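Local structure of exopolygalacturonate lyase (Vibrio vulnificus, 5A29) at residues F84-N89 with K156-Y161; G324-K329 with G397-K402; V465-L470 with E498-R503. The protein probably cleaves pectic polysaccharides by beta-elimination as a family 2 polysaccharide lyase and binds a manganese ion. One frame throughout, in Å; residues are numbered along the deposited sequence.

Contact 1. Residues F84-N89 with K156-Y161; sequences FANQQN and KNHYPY. With SRT (S,R meso-tartaric acid), chain R; EDO (1,2-ethanediol), chain H.
The side-chain amide of Gln-88 ties the start of helix 88-101 to the loop 156-161: its OE1 takes the backbone N-H of Tyr-161 at 3.0 Å, nearly straight (169°), while NE2 gives to Phe-84 O at 2.9 Å. With both ends gripped, the amide can hardly rotate. A bend at chi2 (-70°) turns it back over its own segment, and NE2 rides 3.5 Å above the centre of the Phe-84 ring. Glutamine suits the place, since one amide both accepts and donates.

His-158 supplies the second join. Its CD2 points its edge at Ala-85 O, 3.6 Å away, while the small Ala-85 methyl, CB, lies 3.7 Å from CD2 and well out of the ring plane. ND1 takes Lys-156 N in the ring plane. NE2 reaches Asn-86 OD1 through a water (2.8 Å from NE2), while Asn-86 ND2 is held by Asp-59. Lys-156, extended beyond CG, runs on to a bound tartrate, with NZ 2.6 Å from its O1.

The junction is largely buried. Gln-87 is the N-cap of helix 88-101 and Tyr-161 that of helix 162-168, so the Gln-88 bond joins two helix starts, with helices 234-250 and 331-349 packing on 156-161.

Contact 2. Residues G324-K329 with G397-K402; sequences GNVLFK and GYYGPK
Tyr-399 is met along CD1, CE1 and its hydroxyl end by Val-326, and at CD1 and CE1 by Lys-329. Val-326 CG1 lies 3.6 Å from Tyr-399 CE1, and CG2 sits 3.7 Å from Tyr-399 OH. CG1 is anti to the backbone N (chi1 174°), which spreads the two methyls along the ring. The Lys-329 side chain runs at about a right angle to that of Tyr-399, its CE 3.6 Å from Tyr-399 CD1. Bends at chi3 and chi4 curl its methylenes onto the aromatic, while NZ bonds to the backbone of a bound peptide. Phe-328 touches more loosely, CE2 4.4 Å from Tyr-399 CD1.

Phe-328 also backs the valine, for Val-326 CG1 stands 3.5 Å above the centre of its ring; further out, Phe-382 and Phe-406 meet Phe-328. Tyr-398 CD2 lies over one face of the Tyr-399 ring, 3.7 Å above the plane. Gln-312 accepts from Tyr-399 N and donates to Gly-400 O.

Residues 397-400 form a type I beta turn; a CB at Gly-400 (phi 145°) would run into the preceding carbonyl O, hence the glycine. This aromatic-aliphatic cluster borders one of the tartrate pockets, where Tyr-398 makes a cation-pi contact with Arg-308.

Contact 3. Residues V465-L470 with E498-R503; sequences VSPMTL and EKRFVR
A capping box starts helix 467-480, and helix 484-500, which follows it after a short turn, ends beside it. Ser-466 is the N-cap: its OG accepts from Thr-469 N at 3.2 Å, and Thr-469 OG1 in turn accepts from Ser-466 N at 2.9 Å. Short hydroxyl side chains suit both posts, since each can turn back to a backbone N-H. Both hydroxyls also bond to the carboxylate of Glu-414. Pro-467 fits the first helical turn, where its missing N-H costs no helix bond.

Across the contact, Arg-500 meets the same turn. Its chain is bent at chi2 (-137°) and then runs straight; the side chain lies at about a right angle to that of Pro-467, with NH1 3.4 Å from Pro-467 CD. NH2 lies 4.0 Å from Ser-466 CB, a van der Waals approach. The charge of Arg-500 is answered by a salt bridge from NH1 to Glu-521, at the start of helix 521-532.

Lys-499 passes obliquely over Val-465, its CE 3.9 Å from the CG2 methyl, and its NZ donates to Ser-463 O. That ammonium stands 3.3 Å from Val-465 N, but both are donors and do not pair.

The two basic ends thus meet carbon and backbone atoms here without bonding to them, while Arg-500 NH1 and Lys-499 NZ take their polar partners, Glu-521 and Ser-463 O, outside the two segments.

In the fold
Contact 1 lies nearest the middle of the chain, its centre about 8 Å from the chain centre; contacts 2 and 3 lie about 21 and 19 Å out, and contact 3 alone includes an exposed residue among those that touch. Contact 1 joins two helix starts and contact 3 a helix start to a helix end, whereas contact 2 joins two loops. The chemistry changes accordingly: contact 1 relies on a direct amide bond and waters in a buried setting, contact 2 on aromatic and aliphatic packing, and contact 3 on long basic chains with outside partners. Contacts 1 and 2 contribute to different tartrate pockets, Lys-156 to one and Tyr-398 to another; contact 3 lies away from the metal and tartrate sites.

Contact 1. Residues F84-N89 with K156-Y161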
loop_
_atom_site.group_PDB
_atom_site.type_symbol
_atom_site.label_atom_id
_atom_site.label_comp_id
_atom_site.label_asym_id
_atom_site.label_seq_id
_atom_site.Cartn_x
_atom_site.Cartn_y
_atom_site.Cartn_z
ATOM N N PHE A 84 -12.332 -1.180 9.834
ATOM C CA PHE A 84 -12.318 -2.304 8.944
ATOM C C PHE A 84 -11.299 -2.113 7.818
ATOM O O PHE A 84 -10.774 -3.133 7.332
ATOM C CB PHE A 84 -13.737 -2.544 8.380
ATOM C CG PHE A 84 -13.940 -3.853 7.660
ATOM C CD1 PHE A 84 -13.643 -5.088 8.275
ATOM C CD2 PHE A 84 -14.471 -3.872 6.377
ATOM C CE1 PHE A 84 -13.892 -6.296 7.653
ATOM C CE2 PHE A 84 -14.697 -5.062 5.717
ATOM C CZ PHE A 84 -14.432 -6.312 6.365
ATOM N N ALA A 85 -10.939 -0.855 7.490
ATOM C CA ALA A 85 -9.910 -0.581 6.450
ATOM C C ALA A 85 -8.471 -1.024 6.920
ATOM O O ALA A 85 -7.561 -1.194 6.101
ATOM C CB ALA A 85 -9.904 0.909 6.099
ATOM N N ASN A 86 -8.292 -1.171 8.241
ATOM C CA ASN A 86 -7.014 -1.567 8.856
ATOM C C ASN A 86 -6.983 -3.084 9.226
ATOM O O ASN A 86 -6.205 -3.483 10.108
ATOM C CB ASN A 86 -6.789 -0.755 10.172
ATOM C CG ASN A 86 -6.676 0.755 9.916
ATOM O OD1 ASN A 86 -6.574 1.180 8.770
ATOM N ND2 ASN A 86 -6.711 1.560 10.972
ATOM N N GLN A 87 -7.919 -3.865 8.692
ATOM C CA GLN A 87 -8.072 -5.281 9.086
ATOM C C GLN A 87 -8.120 -6.157 7.875
ATOM O O GLN A 87 -8.340 -7.354 7.991
ATOM C CB GLN A 87 -9.367 -5.467 9.873
ATOM C CG GLN A 87 -9.354 -4.575 11.128
ATOM C CD GLN A 87 -10.684 -4.634 11.881
ATOM O OE1 GLN A 87 -11.566 -5.438 11.560
ATOM N NE2 GLN A 87 -10.832 -3.761 12.852
ATOM N N GLN A 88 -7.860 -5.591 6.688
ATOM C CA GLN A 88 -7.973 -6.426 5.468
ATOM C C GLN A 88 -6.917 -7.535 5.446
ATOM O O GLN A 88 -7.154 -8.612 4.858
ATOM C CB GLN A 88 -7.912 -5.539 4.184
ATOM C CG GLN A 88 -8.968 -4.402 4.211
ATOM C CD GLN A 88 -10.370 -4.989 4.043
ATOM O OE1 GLN A 88 -10.622 -5.674 3.063
ATOM N NE2 GLN A 88 -11.256 -4.811 5.042
ATOM N N ASN A 89 -5.729 -7.246 5.984
ATOM C CA ASN A 89 -4.705 -8.284 5.994
ATOM C C ASN A 89 -5.008 -9.404 6.980
ATOM O O ASN A 89 -4.568 -10.515 6.779
ATOM C CB ASN A 89 -3.336 -7.732 6.222
ATOM C CG ASN A 89 -2.910 -6.898 5.086
ATOM O OD1 ASN A 89 -2.946 -7.351 3.923
ATOM N ND2 ASN A 89 -2.426 -5.684 5.397
ATOM N N LYS A 156 -5.740 5.528 1.002
ATOM C CA LYS A 156 -4.443 5.907 0.483
ATOM C C LYS A 156 -3.611 4.629 0.353
ATOM O O LYS A 156 -2.982 4.218 1.341
ATOM C CB LYS A 156 -3.744 6.901 1.441
ATOM C CG LYS A 156 -2.427 7.498 0.917
ATOM C CD LYS A 156 -1.704 8.237 2.069
ATOM C CE LYS A 156 -0.325 8.765 1.658
ATOM N NZ LYS A 156 0.329 9.622 2.727
ATOM N N ASN A 157 -3.604 4.037 -0.838
ATOM C CA ASN A 157 -2.950 2.731 -1.093
ATOM C C ASN A 157 -3.437 1.688 -0.055
ATOM O O ASN A 157 -2.614 0.957 0.542
ATOM C CB ASN A 157 -1.417 2.818 -1.064
ATOM C CG ASN A 157 -0.849 3.534 -2.269
ATOM O OD1 ASN A 157 -1.589 3.812 -3.243
ATOM N ND2 ASN A 157 0.435 3.883 -2.207
ATOM N N HIS A 158 -4.760 1.637 0.169
ATOM C CA HIS A 158 -5.338 0.649 1.120
ATOM C C HIS A 158 -5.534 -0.712 0.492
ATOM O O HIS A 158 -5.309 -1.738 1.160
ATOM C CB HIS A 158 -6.664 1.101 1.644
ATOM C CG HIS A 158 -6.569 1.990 2.856
ATOM N ND1 HIS A 158 -6.147 3.309 2.789
ATOM C CD2 HIS A 158 -6.917 1.773 4.157
ATOM C CE1 HIS A 158 -6.194 3.855 3.998
ATOM N NE2 HIS A 158 -6.689 2.956 4.840
ATOM N N TYR A 159 -5.888 -0.735 -0.804
ATOM C CA TYR A 159 -6.083 -2.001 -1.556
ATOM C C TYR A 159 -6.881 -3.070 -0.797
ATOM O O TYR A 159 -6.321 -4.143 -0.409
ATOM C CB TYR A 159 -4.763 -2.572 -1.997
ATOM C CG TYR A 159 -3.795 -1.612 -2.676
ATOM C CD1 TYR A 159 -4.227 -0.723 -3.673
ATOM C CD2 TYR A 159 -2.419 -1.644 -2.372
ATOM C CE1 TYR A 159 -3.308 0.144 -4.293
ATOM C CE2 TYR A 159 -1.504 -0.824 -3.023
ATOM C CZ TYR A 159 -1.976 0.073 -3.985
ATOM O OH TYR A 159 -1.100 0.901 -4.676
ATOM N N PRO A 160 -8.172 -2.791 -0.566
ATOM C CA PRO A 160 -9.075 -3.738 0.136
ATOM C C PRO A 160 -9.153 -5.102 -0.503
ATOM O O PRO A 160 -8.859 -5.292 -1.704
ATOM C CB PRO A 160 -10.461 -3.049 0.050
ATOM C CG PRO A 160 -10.162 -1.581 -0.259
ATOM C CD PRO A 160 -8.897 -1.585 -1.064
ATOM N N TYR A 161 -9.661 -6.056 0.272
ATOM C CA TYR A 161 -9.676 -7.441 -0.179
ATOM C C TYR A 161 -10.962 -7.659 -0.998
ATOM O O TYR A 161 -11.819 -8.491 -0.667
ATOM C CB TYR A 161 -9.617 -8.331 1.093
ATOM C CG TYR A 161 -9.404 -9.851 0.909
ATOM C CD1 TYR A 161 -9.006 -10.421 -0.286
ATOM C CD2 TYR A 161 -9.588 -10.688 2.033
ATOM C CE1 TYR A 161 -8.799 -11.790 -0.389
ATOM C CE2 TYR A 161 -9.406 -12.046 1.939
ATOM C CZ TYR A 161 -9.041 -12.581 0.769
ATOM O OH TYR A 161 -8.897 -13.945 0.715
HETATM O O1 SRT R . 2.415 8.588 3.846
HETATM O O11 SRT R . 1.639 6.653 3.260
HETATM C C1 SRT R . 2.579 7.378 3.642
HETATM C C2 SRT R . 3.992 6.846 3.809
HETATM O O2 SRT R . 4.326 6.361 5.093
HETATM C C3 SRT R . 4.320 5.879 2.675
HETATM O O3 SRT R . 4.372 6.773 1.548
HETATM C C4 SRT R . 5.595 5.124 2.982
HETATM O O4 SRT R . 5.402 3.993 3.474
HETATM O O41 SRT R . 6.756 5.640 2.847
HETATM C C1 EDO H . -3.910 -4.489 0.867
HETATM O O1 EDO H . -2.971 -5.583 0.578
HETATM C C2 EDO H . -4.995 -4.627 1.964
HETATM O O2 EDO H . -4.906 -3.730 3.107
HETATM O O HOH W 1 -7.631 -1.698 3.216
HETATM O O HOH W 2 -7.426 3.247 7.502
#

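Contact 2. Residues G324-K329 with G397-K402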
loop_
_atom_site.group_PDB
_atom_site.type_symbol
_atom_site.label_atom_id
_atom_site.label_comp_id
_atom_site.label_asym_id
_atom_site.label_seq_id
_atom_site.Cartn_x
_atom_site.Cartn_y
_atom_site.Cartn_z
ATOM N N GLY A 324 5.150 15.847 -10.632
ATOM C CA GLY A 324 5.164 14.451 -11.170
ATOM C C GLY A 324 6.541 13.933 -11.450
ATOM O O GLY A 324 6.752 12.718 -11.468
ATOM N N ASN A 325 7.517 14.817 -11.656
ATOM C CA ASN A 325 8.868 14.386 -11.951
ATOM C C ASN A 325 9.739 14.153 -10.719
ATOM O O ASN A 325 10.859 13.640 -10.871
ATOM C CB ASN A 325 9.595 15.389 -12.864
ATOM C CG ASN A 325 8.816 15.605 -14.164
ATOM O OD1 ASN A 325 8.534 14.635 -14.880
ATOM N ND2 ASN A 325 8.445 16.848 -14.444
ATOM N N VAL A 326 9.204 14.380 -9.540
ATOM C CA VAL A 326 10.000 14.073 -8.298
ATOM C C VAL A 326 9.876 12.562 -7.923
ATOM O O VAL A 326 8.754 12.080 -7.698
ATOM C CB VAL A 326 9.475 14.910 -7.138
ATOM C CG1 VAL A 326 10.162 14.519 -5.807
ATOM C CG2 VAL A 326 9.729 16.423 -7.424
ATOM N N LEU A 327 10.987 11.855 -7.914
ATOM C CA LEU A 327 10.965 10.416 -7.651
ATOM C C LEU A 327 11.682 10.147 -6.261
ATOM O O LEU A 327 12.110 9.033 -6.007
ATOM C CB LEU A 327 11.702 9.625 -8.725
ATOM C CG LEU A 327 11.091 9.901 -10.129
ATOM C CD1 LEU A 327 11.757 8.938 -11.107
ATOM C CD2 LEU A 327 9.597 9.638 -10.110
ATOM N N PHE A 328 11.781 11.148 -5.416
ATOM C CA PHE A 328 12.344 10.928 -4.043
ATOM C C PHE A 328 11.303 11.330 -3.048
ATOM O O PHE A 328 10.087 11.517 -3.361
ATOM C CB PHE A 328 13.681 11.682 -3.874
ATOM C CG PHE A 328 13.610 13.168 -4.322
ATOM C CD1 PHE A 328 13.866 13.540 -5.657
ATOM C CD2 PHE A 328 13.277 14.173 -3.415
ATOM C CE1 PHE A 328 13.760 14.889 -6.092
ATOM C CE2 PHE A 328 13.144 15.519 -3.833
ATOM C CZ PHE A 328 13.375 15.876 -5.186
ATOM N N LYS A 329 11.690 11.308 -1.769
ATOM C CA LYS A 329 10.739 11.620 -0.725
ATOM C C LYS A 329 9.573 10.636 -0.745
ATOM O O LYS A 329 8.387 11.004 -0.574
ATOM C CB LYS A 329 10.353 13.164 -0.723
ATOM C CG LYS A 329 9.750 13.566 0.654
ATOM C CD LYS A 329 8.822 14.796 0.607
ATOM C CE LYS A 329 7.555 14.643 -0.315
ATOM N NZ LYS A 329 6.556 13.480 -0.176
ATOM N N GLY A 397 10.246 24.219 1.640
ATOM C CA GLY A 397 9.108 23.951 0.741
ATOM C C GLY A 397 8.527 22.591 1.108
ATOM O O GLY A 397 8.783 22.007 2.177
ATOM N N TYR A 398 7.726 22.103 0.181
ATOM C CA TYR A 398 6.947 20.912 0.367
ATOM C C TYR A 398 7.869 19.701 0.560
ATOM O O TYR A 398 7.448 18.775 1.189
ATOM C CB TYR A 398 6.125 20.721 -0.934
ATOM C CG TYR A 398 5.109 19.610 -0.943
ATOM C CD1 TYR A 398 4.009 19.623 -0.087
ATOM C CD2 TYR A 398 5.179 18.628 -1.934
ATOM C CE1 TYR A 398 3.030 18.658 -0.145
ATOM C CE2 TYR A 398 4.181 17.660 -2.028
ATOM C CZ TYR A 398 3.140 17.657 -1.112
ATOM O OH TYR A 398 2.170 16.702 -1.204
ATOM N N TYR A 399 9.060 19.695 -0.010
ATOM C CA TYR A 399 9.872 18.468 0.051
ATOM C C TYR A 399 10.835 18.550 1.243
ATOM O O TYR A 399 11.589 17.630 1.464
ATOM C CB TYR A 399 10.638 18.246 -1.232
ATOM C CG TYR A 399 9.639 18.101 -2.380
ATOM C CD1 TYR A 399 9.104 16.845 -2.690
ATOM C CD2 TYR A 399 9.176 19.240 -3.105
ATOM C CE1 TYR A 399 8.144 16.677 -3.707
ATOM C CE2 TYR A 399 8.268 19.081 -4.136
ATOM C CZ TYR A 399 7.757 17.789 -4.446
ATOM O OH TYR A 399 6.785 17.618 -5.445
ATOM N N GLY A 400 10.701 19.585 2.064
ATOM C CA GLY A 400 11.578 19.587 3.260
ATOM C C GLY A 400 12.006 21.014 3.616
ATOM O O GLY A 400 11.931 21.899 2.779
ATOM N N PRO A 401 12.554 21.209 4.830
ATOM C CA PRO A 401 13.141 22.508 5.205
ATOM C C PRO A 401 14.406 22.767 4.468
ATOM O O PRO A 401 15.104 21.853 3.977
ATOM C CB PRO A 401 13.472 22.330 6.738
ATOM C CG PRO A 401 13.762 20.843 6.842
ATOM C CD PRO A 401 12.749 20.170 5.872
ATOM N N LYS A 402 14.797 24.052 4.399
ATOM C CA LYS A 402 16.097 24.378 3.889
ATOM C C LYS A 402 17.199 23.598 4.678
ATOM O O LYS A 402 17.095 23.469 5.914
ATOM C CB LYS A 402 16.314 25.880 4.147
ATOM C CG LYS A 402 17.676 26.429 3.782
ATOM C CD LYS A 402 17.503 27.983 3.831
ATOM C CE LYS A 402 18.787 28.718 4.104
ATOM N NZ LYS A 402 19.671 28.422 2.966
#

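Contact 3. Residues V465-L470 with E498-R503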
loop_
_atom_site.group_PDB
_atom_site.type_symbol
_atom_site.label_atom_id
_atom_site.label_comp_id
_atom_site.label_asym_id
_atom_site.label_seq_id
_atom_site.Cartn_x
_atom_site.Cartn_y
_atom_site.Cartn_z
ATOM N N VAL A 465 15.747 -10.698 8.563
ATOM C CA VAL A 465 14.724 -11.262 7.712
ATOM C C VAL A 465 13.496 -10.425 7.879
ATOM O O VAL A 465 13.293 -9.754 8.920
ATOM C CB VAL A 465 14.458 -12.780 8.037
ATOM C CG1 VAL A 465 15.720 -13.579 7.710
ATOM C CG2 VAL A 465 14.091 -12.972 9.487
ATOM N N SER A 466 12.607 -10.503 6.901
ATOM C CA SER A 466 11.344 -9.789 7.017
ATOM C C SER A 466 10.261 -10.596 6.295
ATOM O O SER A 466 10.586 -11.580 5.622
ATOM C CB SER A 466 11.498 -8.429 6.333
ATOM O OG SER A 466 11.710 -8.709 4.962
ATOM N N PRO A 467 8.986 -10.186 6.397
ATOM C CA PRO A 467 7.961 -10.841 5.546
ATOM C C PRO A 467 8.339 -10.805 4.047
ATOM O O PRO A 467 8.064 -11.790 3.262
ATOM C CB PRO A 467 6.689 -10.012 5.841
ATOM C CG PRO A 467 6.925 -9.484 7.254
ATOM C CD PRO A 467 8.402 -9.129 7.258
ATOM N N MET A 468 8.958 -9.694 3.614
ATOM C CA MET A 468 9.385 -9.542 2.214
ATOM C C MET A 468 10.433 -10.582 1.847
ATOM O O MET A 468 10.470 -11.005 0.660
ATOM C CB MET A 468 9.974 -8.159 1.929
ATOM C CG MET A 468 8.955 -7.041 2.095
ATOM S SD MET A 468 7.513 -7.285 0.959
ATOM C CE MET A 468 6.347 -7.557 2.253
ATOM N N THR A 469 11.257 -11.047 2.806
ATOM C CA THR A 469 12.207 -12.140 2.486
ATOM C C THR A 469 11.459 -13.366 2.014
ATOM O O THR A 469 11.862 -14.043 1.014
ATOM C CB THR A 469 13.058 -12.547 3.744
ATOM O OG1 THR A 469 13.590 -11.342 4.340
ATOM C CG2 THR A 469 14.189 -13.460 3.320
ATOM N N LEU A 470 10.395 -13.689 2.755
ATOM C CA LEU A 470 9.620 -14.918 2.481
ATOM C C LEU A 470 8.855 -14.750 1.142
ATOM O O LEU A 470 8.846 -15.676 0.336
ATOM C CB LEU A 470 8.577 -15.225 3.576
ATOM C CG LEU A 470 9.106 -15.381 5.027
ATOM C CD1 LEU A 470 8.009 -16.053 5.882
ATOM C CD2 LEU A 470 10.332 -16.247 4.963
ATOM N N GLU A 498 10.817 -16.238 15.567
ATOM C CA GLU A 498 11.623 -16.032 16.772
ATOM C C GLU A 498 11.760 -14.548 17.153
ATOM O O GLU A 498 11.530 -14.217 18.313
ATOM C CB GLU A 498 12.978 -16.717 16.627
ATOM C CG GLU A 498 14.017 -16.357 17.670
ATOM C CD GLU A 498 15.282 -17.179 17.440
ATOM O OE1 GLU A 498 15.948 -16.980 16.380
ATOM O OE2 GLU A 498 15.574 -18.074 18.278
ATOM N N LYS A 499 11.957 -13.657 16.174
ATOM C CA LYS A 499 12.109 -12.209 16.424
ATOM C C LYS A 499 10.800 -11.412 16.560
ATOM O O LYS A 499 10.727 -10.490 17.376
ATOM C CB LYS A 499 12.975 -11.555 15.331
ATOM C CG LYS A 499 14.403 -12.080 15.266
ATOM C CD LYS A 499 15.268 -11.240 14.304
ATOM C CE LYS A 499 14.743 -11.170 12.840
ATOM N NZ LYS A 499 15.512 -10.286 11.865
ATOM N N ARG A 500 9.739 -11.755 15.799
ATOM C CA ARG A 500 8.572 -10.875 15.744
ATOM C C ARG A 500 7.369 -11.444 16.460
ATOM O O ARG A 500 6.420 -10.751 16.635
ATOM C CB ARG A 500 8.138 -10.705 14.289
ATOM C CG ARG A 500 9.298 -10.095 13.497
ATOM C CD ARG A 500 8.809 -9.035 12.594
ATOM N NE ARG A 500 9.915 -8.466 11.838
ATOM C CZ ARG A 500 9.759 -7.739 10.755
ATOM N NH1 ARG A 500 8.545 -7.565 10.259
ATOM N NH2 ARG A 500 10.828 -7.267 10.109
ATOM N N PHE A 501 7.354 -12.736 16.760
ATOM C CA PHE A 501 6.184 -13.239 17.465
ATOM C C PHE A 501 6.423 -13.049 19.011
ATOM O O PHE A 501 7.194 -13.790 19.588
ATOM C CB PHE A 501 5.985 -14.729 17.171
ATOM C CG PHE A 501 4.730 -15.335 17.776
ATOM C CD1 PHE A 501 3.505 -14.781 17.542
ATOM C CD2 PHE A 501 4.801 -16.548 18.478
ATOM C CE1 PHE A 501 2.337 -15.336 18.044
ATOM C CE2 PHE A 501 3.641 -17.118 19.022
ATOM C CZ PHE A 501 2.412 -16.511 18.782
ATOM N N VAL A 502 5.774 -12.069 19.621
ATOM C CA VAL A 502 6.204 -11.546 20.927
ATOM C C VAL A 502 4.883 -11.330 21.681
ATOM O O VAL A 502 3.933 -10.708 21.130
ATOM C CB VAL A 502 6.896 -10.170 20.766
ATOM C CG1 VAL A 502 7.038 -9.468 22.154
ATOM C CG2 VAL A 502 8.284 -10.350 20.166
ATOM N N ARG A 503 4.746 -11.978 22.845
ATOM C CA ARG A 503 3.571 -11.802 23.721
ATOM C C ARG A 503 2.285 -12.136 22.956
ATOM O O ARG A 503 1.188 -11.581 23.225
ATOM C CB ARG A 503 3.538 -10.371 24.309
ATOM C CG ARG A 503 4.678 -10.110 25.301
ATOM C CD ARG A 503 4.541 -8.686 25.895
ATOM N NE ARG A 503 4.802 -7.629 24.896
ATOM C CZ ARG A 503 6.018 -7.225 24.511
ATOM N NH1 ARG A 503 7.116 -7.802 24.970
ATOM N NH2 ARG A 503 6.147 -6.222 23.641
#